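Local atomic coordinates of putative citrate lyase, alfa subunit (Streptococcus mutans, PDB entry 2HJ0), a protein that is a putative citrate lyase alpha subunit of the CitF family, built as a two-chain assembly whose chain carries two mixed beta-sheets. Residues P40-P43 / S44-K47; P268-K271 / E272-F276. All blocks are in the same frame, centred on the assembly; numbering follows the deposited sequence.

Contact 1: residues P40-P43 / S44-K47; sequences PVKP and SDDK
A type I beta turn from Lys42 to Asp45, in the loop that joins strands 37-38 and 48-49, folds Val41 and Lys42 back against Asp45. The turn closes through Asp45 N, which donates to Lys42 O over 2.7 Å in a nearly straight bond (165° at the hydrogen). Pro43 and Ser44 fill the two corner positions. A second bond runs the opposite way across the turn: Lys42 N gives its hydrogen to Asp45 OD2, 2.6 Å away, reaching this oxygen from above the carboxylate plane rather than within it. Asp45 CG stands beside its own backbone N and anti to the carbonyl carbon (chi1 -76°), which swings the carboxylate back over Lys42. Its OD2 also rests on the root of the Lys42 side chain, whereas the ammonium end runs outward, Lys42 NZ staying 5.3 Å from Asp45 OD1, so the opposite charges are near without touching. Lys47 NZ turns to other partners, the carbonyl oxygens of Tyr175 and of Lys360 of the second subunit, and that subunit also forms backbone bonds with Val41. The apolar part of the contact comes from Val41: its CG1 branch, anti to the backbone N, meets Asp45 CB at 3.4 Å, while Val41 CG2 faces Lys47 CD at 4.4 Å.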
ATOM      1  N   PRO A  40       8.341  16.528  -3.401  1.00 19.54           N
ATOM      2  CA  PRO A  40       9.062  16.209  -2.164  1.00 18.26           C
ATOM      3  C   PRO A  40       8.791  17.223  -1.076  1.00 18.98           C
ATOM      4  O   PRO A  40       8.643  18.412  -1.343  1.00 18.99           O
ATOM      5  CB  PRO A  40      10.520  16.202  -2.608  1.00 18.34           C
ATOM      6  CG  PRO A  40      10.532  17.211  -3.725  1.00 19.79           C
ATOM      7  CD  PRO A  40       9.287  16.829  -4.494  1.00 18.38           C
ATOM      8  N   VAL A  41       8.721  16.753   0.157  1.00 20.11           N
ATOM      9  CA  VAL A  41       8.462  17.651   1.267  1.00 21.41           C
ATOM     10  C   VAL A  41       9.745  17.921   2.049  1.00 22.34           C
ATOM     11  O   VAL A  41      10.472  16.995   2.401  1.00 23.47           O
ATOM     12  CB  VAL A  41       7.384  17.049   2.206  1.00 21.18           C
ATOM     13  CG1 VAL A  41       7.198  17.919   3.418  1.00 21.69           C
ATOM     14  CG2 VAL A  41       6.063  16.920   1.460  1.00 21.76           C
ATOM     15  N   LYS A  42      10.036  19.192   2.301  1.00 22.85           N
ATOM     16  CA  LYS A  42      11.225  19.544   3.062  1.00 23.12           C
ATOM     17  C   LYS A  42      10.944  19.163   4.505  1.00 23.23           C
ATOM     18  O   LYS A  42       9.810  19.264   4.972  1.00 23.79           O
ATOM     19  CB  LYS A  42      11.500  21.043   2.976  1.00 24.54           C
ATOM     20  CG  LYS A  42      11.712  21.561   1.573  1.00 26.27           C
ATOM     21  CD  LYS A  42      11.728  23.071   1.553  1.00 28.38           C
ATOM     22  CE  LYS A  42      11.930  23.574   0.135  1.00 31.60           C
ATOM     23  NZ  LYS A  42      11.959  25.066   0.067  1.00 32.42           N
ATOM     24  N   PRO A  43      11.976  18.736   5.235  1.00 23.37           N
ATOM     25  CA  PRO A  43      11.827  18.339   6.630  1.00 23.86           C
ATOM     26  C   PRO A  43      11.148  19.375   7.529  1.00 25.11           C
ATOM     27  O   PRO A  43      10.637  19.036   8.599  1.00 25.90           O
ATOM     28  CB  PRO A  43      13.263  18.056   7.050  1.00 23.98           C
ATOM     29  CG  PRO A  43      14.040  18.998   6.210  1.00 22.99           C
ATOM     30  CD  PRO A  43      13.400  18.797   4.874  1.00 22.86           C
ATOM     31  N   SER A  44      11.139  20.631   7.107  1.00 24.84           N
ATOM     32  CA  SER A  44      10.512  21.668   7.912  1.00 25.34           C
ATOM     33  C   SER A  44       9.164  22.083   7.332  1.00 25.58           C
ATOM     34  O   SER A  44       8.529  23.009   7.829  1.00 24.87           O
ATOM     35  CB  SER A  44      11.410  22.906   7.987  1.00 26.23           C
ATOM     36  OG  SER A  44      11.346  23.632   6.762  1.00 26.45           O
ATOM     37  N   ASP A  45       8.724  21.423   6.272  1.00 25.50           N
ATOM     38  CA  ASP A  45       7.449  21.797   5.678  1.00 25.84           C
ATOM     39  C   ASP A  45       6.245  21.370   6.496  1.00 25.89           C
ATOM     40  O   ASP A  45       6.211  20.266   7.044  1.00 26.38           O
ATOM     41  CB  ASP A  45       7.305  21.215   4.276  1.00 26.90           C
ATOM     42  CG  ASP A  45       8.122  21.962   3.246  1.00 28.22           C
ATOM     43  OD1 ASP A  45       8.370  23.181   3.437  1.00 27.94           O
ATOM     44  OD2 ASP A  45       8.488  21.325   2.232  1.00 27.77           O
ATOM     45  N   ASP A  46       5.248  22.244   6.567  1.00 25.08           N
ATOM     46  CA  ASP A  46       4.030  21.937   7.301  1.00 24.93           C
ATOM     47  C   ASP A  46       2.986  21.500   6.281  1.00 23.76           C
ATOM     48  O   ASP A  46       2.695  22.242   5.351  1.00 24.21           O
ATOM     49  CB  ASP A  46       3.537  23.170   8.049  1.00 26.95           C
ATOM     50  CG  ASP A  46       2.673  22.815   9.241  1.00 29.86           C
ATOM     51  OD1 ASP A  46       1.695  22.040   9.074  1.00 31.44           O
ATOM     52  OD2 ASP A  46       2.976  23.315  10.347  1.00 31.87           O
ATOM     53  N   LYS A  47       2.424  20.305   6.439  1.00 22.36           N
ATOM     54  CA  LYS A  47       1.424  19.829   5.484  1.00 19.84           C
ATOM     55  C   LYS A  47      -0.014  20.186   5.884  1.00 18.14           C
ATOM     56  O   LYS A  47      -0.933  20.014   5.089  1.00 17.93           O
ATOM     57  CB  LYS A  47       1.575  18.310   5.278  1.00 19.69           C
ATOM     58  CG  LYS A  47       2.958  17.894   4.738  1.00 18.93           C
ATOM     59  CD  LYS A  47       3.223  16.379   4.811  1.00 17.71           C
ATOM     60  CE  LYS A  47       2.466  15.595   3.748  1.00 17.07           C
ATOM     61  NZ  LYS A  47       2.670  14.121   3.870  1.00 14.44           N
TER

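Contact 2: residues P268-K271 / E272-F276; sequences PYYK and EGFSF
Tyr269 meets Phe274 through its backbone: Tyr269 O lies 3.3 Å from Phe274 CB, while the Tyr269 ring leads away, Pro268 CG over one of its faces and its hydroxyl bonded to Arg453. Next in sequence, Tyr270 leaves the backbone pointing away, but its ring comes back near Phe274. CG lies anti to the backbone N and beside the carbonyl carbon (chi1 177°), and from there the ring reaches back until Tyr270 CD2 is 4.1 Å from Phe274 CE2. This approach lies over one face of the Phe274 ring, offset toward its rim; the Tyr270 and Phe274 rings are oblique, with planes at 59° and centroids 5.6 Å apart. At the far end of its ring the Tyr270 hydroxyl is hydrogen-bonded to Asp298. Lys271 then opens a type II beta turn that runs to Phe274, with Glu272 and Gly273 at the corners and Gly273 at positive phi (71°). Lys271 O points into the turn and meets the edge of the Phe274 ring near its plane, 3.2 Å from Phe274 CD2; Lys271 O is also 3.4 Å from Phe274 N. The ring thus has a carbonyl oxygen at its rim and an aromatic neighbour over a face. The Lys271 side chain extends away from the turn, and Glu272 OE1 takes a hydrogen bond from Lys301 N. The turn lies in the loop between helix 251-265 and strand 275-277, and Phe274 packs on Ala302 of strand 302-305 and Met295 of helix 282-297.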
ATOM      1  N   PRO A 268     -22.662 -26.565  -7.762  1.00 14.38           N
ATOM      2  CA  PRO A 268     -21.437 -27.357  -7.608  1.00 14.71           C
ATOM      3  C   PRO A 268     -20.320 -26.546  -6.953  1.00 14.44           C
ATOM      4  O   PRO A 268     -19.163 -26.932  -7.010  1.00 15.38           O
ATOM      5  CB  PRO A 268     -21.090 -27.718  -9.045  1.00 13.43           C
ATOM      6  CG  PRO A 268     -21.477 -26.466  -9.757  1.00 14.49           C
ATOM      7  CD  PRO A 268     -22.839 -26.159  -9.169  1.00 13.01           C
ATOM      8  N   TYR A 269     -20.672 -25.430  -6.327  1.00 14.81           N
ATOM      9  CA  TYR A 269     -19.677 -24.574  -5.692  1.00 14.90           C
ATOM     10  C   TYR A 269     -19.918 -24.536  -4.188  1.00 15.63           C
ATOM     11  O   TYR A 269     -19.074 -24.071  -3.411  1.00 16.50           O
ATOM     12  CB  TYR A 269     -19.769 -23.166  -6.270  1.00 13.27           C
ATOM     13  CG  TYR A 269     -19.668 -23.114  -7.778  1.00 13.69           C
ATOM     14  CD1 TYR A 269     -18.434 -23.232  -8.421  1.00 12.32           C
ATOM     15  CD2 TYR A 269     -20.812 -22.941  -8.567  1.00 13.68           C
ATOM     16  CE1 TYR A 269     -18.339 -23.172  -9.820  1.00 13.90           C
ATOM     17  CE2 TYR A 269     -20.732 -22.882  -9.967  1.00 14.69           C
ATOM     18  CZ  TYR A 269     -19.490 -22.995 -10.588  1.00 14.74           C
ATOM     19  OH  TYR A 269     -19.397 -22.917 -11.961  1.00 13.65           O
ATOM     20  N   TYR A 270     -21.082 -25.023  -3.780  1.00 14.08           N
ATOM     21  CA  TYR A 270     -21.436 -25.055  -2.372  1.00 13.04           C
ATOM     22  C   TYR A 270     -20.770 -26.238  -1.681  1.00 13.21           C
ATOM     23  O   TYR A 270     -21.192 -27.388  -1.822  1.00 12.71           O
ATOM     24  CB  TYR A 270     -22.952 -25.143  -2.206  1.00 12.34           C
ATOM     25  CG  TYR A 270     -23.381 -25.264  -0.772  1.00  9.32           C
ATOM     26  CD1 TYR A 270     -23.858 -26.462  -0.265  1.00  7.61           C
ATOM     27  CD2 TYR A 270     -23.276 -24.178   0.087  1.00  8.46           C
ATOM     28  CE1 TYR A 270     -24.218 -26.575   1.070  1.00  7.59           C
ATOM     29  CE2 TYR A 270     -23.628 -24.271   1.417  1.00  7.50           C
ATOM     30  CZ  TYR A 270     -24.101 -25.477   1.911  1.00  8.08           C
ATOM     31  OH  TYR A 270     -24.445 -25.584   3.244  1.00  6.40           O
ATOM     32  N   LYS A 271     -19.711 -25.929  -0.942  1.00 13.60           N
ATOM     33  CA  LYS A 271     -18.941 -26.916  -0.202  1.00 11.98           C
ATOM     34  C   LYS A 271     -18.053 -26.162   0.777  1.00 12.75           C
ATOM     35  O   LYS A 271     -17.998 -24.929   0.765  1.00 12.14           O
ATOM     36  CB  LYS A 271     -18.103 -27.771  -1.166  1.00 11.36           C
ATOM     37  CG  LYS A 271     -17.291 -26.974  -2.185  1.00 11.76           C
ATOM     38  CD  LYS A 271     -16.338 -27.844  -2.997  1.00 10.22           C
ATOM     39  CE  LYS A 271     -15.458 -26.962  -3.891  1.00 13.03           C
ATOM     40  NZ  LYS A 271     -14.145 -27.558  -4.300  1.00 12.15           N
ATOM     41  N   GLU A 272     -17.366 -26.892   1.641  1.00 13.90           N
ATOM     42  CA  GLU A 272     -16.497 -26.254   2.621  1.00 15.04           C
ATOM     43  C   GLU A 272     -15.526 -25.259   1.963  1.00 14.01           C
ATOM     44  O   GLU A 272     -14.951 -25.556   0.923  1.00 14.21           O
ATOM     45  CB  GLU A 272     -15.719 -27.333   3.366  1.00 16.49           C
ATOM     46  CG  GLU A 272     -14.861 -26.815   4.484  1.00 18.01           C
ATOM     47  CD  GLU A 272     -15.679 -26.137   5.556  1.00 19.11           C
ATOM     48  OE1 GLU A 272     -16.866 -26.483   5.709  1.00 18.82           O
ATOM     49  OE2 GLU A 272     -15.127 -25.270   6.259  1.00 20.75           O
ATOM     50  N   GLY A 273     -15.376 -24.079   2.566  1.00 13.70           N
ATOM     51  CA  GLY A 273     -14.471 -23.056   2.054  1.00 14.87           C
ATOM     52  C   GLY A 273     -14.841 -22.337   0.760  1.00 14.39           C
ATOM     53  O   GLY A 273     -13.967 -21.981  -0.025  1.00 14.71           O
ATOM     54  N   PHE A 274     -16.132 -22.109   0.538  1.00 14.77           N
ATOM     55  CA  PHE A 274     -16.601 -21.445  -0.677  1.00 13.93           C
ATOM     56  C   PHE A 274     -16.761 -19.958  -0.383  1.00 12.87           C
ATOM     57  O   PHE A 274     -17.022 -19.583   0.752  1.00 13.12           O
ATOM     58  CB  PHE A 274     -17.941 -22.053  -1.117  1.00 13.74           C
ATOM     59  CG  PHE A 274     -19.115 -21.547  -0.337  1.00 14.05           C
ATOM     60  CD1 PHE A 274     -19.861 -20.474  -0.812  1.00 14.16           C
ATOM     61  CD2 PHE A 274     -19.446 -22.100   0.896  1.00 13.01           C
ATOM     62  CE1 PHE A 274     -20.922 -19.950  -0.071  1.00 13.86           C
ATOM     63  CE2 PHE A 274     -20.510 -21.583   1.653  1.00 12.82           C
ATOM     64  CZ  PHE A 274     -21.248 -20.507   1.169  1.00 13.23           C
ATOM     65  N   SER A 275     -16.601 -19.118  -1.402  1.00 11.52           N
ATOM     66  CA  SER A 275     -16.717 -17.673  -1.224  1.00  9.75           C
ATOM     67  C   SER A 275     -18.009 -17.152  -1.826  1.00  8.61           C
ATOM     68  O   SER A 275     -18.615 -17.810  -2.667  1.00  8.91           O
ATOM     69  CB  SER A 275     -15.534 -16.962  -1.885  1.00  9.44           C
ATOM     70  OG  SER A 275     -15.433 -17.310  -3.256  1.00  6.18           O
ATOM     71  N   PHE A 276     -18.424 -15.965  -1.406  1.00  7.08           N
ATOM     72  CA  PHE A 276     -19.646 -15.391  -1.930  1.00  8.39           C
ATOM     73  C   PHE A 276     -19.802 -13.909  -1.608  1.00  9.88           C
ATOM     74  O   PHE A 276     -19.140 -13.359  -0.719  1.00  9.58           O
ATOM     75  CB  PHE A 276     -20.858 -16.131  -1.368  1.00  8.07           C
ATOM     76  CG  PHE A 276     -21.055 -15.921   0.101  1.00  8.35           C
ATOM     77  CD1 PHE A 276     -20.301 -16.629   1.026  1.00  8.76           C
ATOM     78  CD2 PHE A 276     -21.940 -14.963   0.561  1.00  7.88           C
ATOM     79  CE1 PHE A 276     -20.425 -16.374   2.384  1.00  9.17           C
ATOM     80  CE2 PHE A 276     -22.065 -14.708   1.921  1.00  8.99           C
ATOM     81  CZ  PHE A 276     -21.308 -15.412   2.833  1.00  7.64           C
TER

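Overall arrangement
Contacts 1 and 2 are both tight turns near the surface, with centres 51 Å apart and no touch between them. Each leads into a parallel strand of a different mixed sheet: residues 40-47 precede strand 48-49, outermost of its sheet within this chain, whereas residues 268-276 run into strand 275-277, which lies between 302-305 and 369-372. Their chemistry follows this placing. Contact 1 is mainly polar, held by a backbone bond and a carboxylate bond, and it borders the second subunit. Contact 2 has no clear hydrogen bond across its segments and relies on aromatic and carbonyl contacts around one buried phenylalanine; its surroundings belong to the same chain.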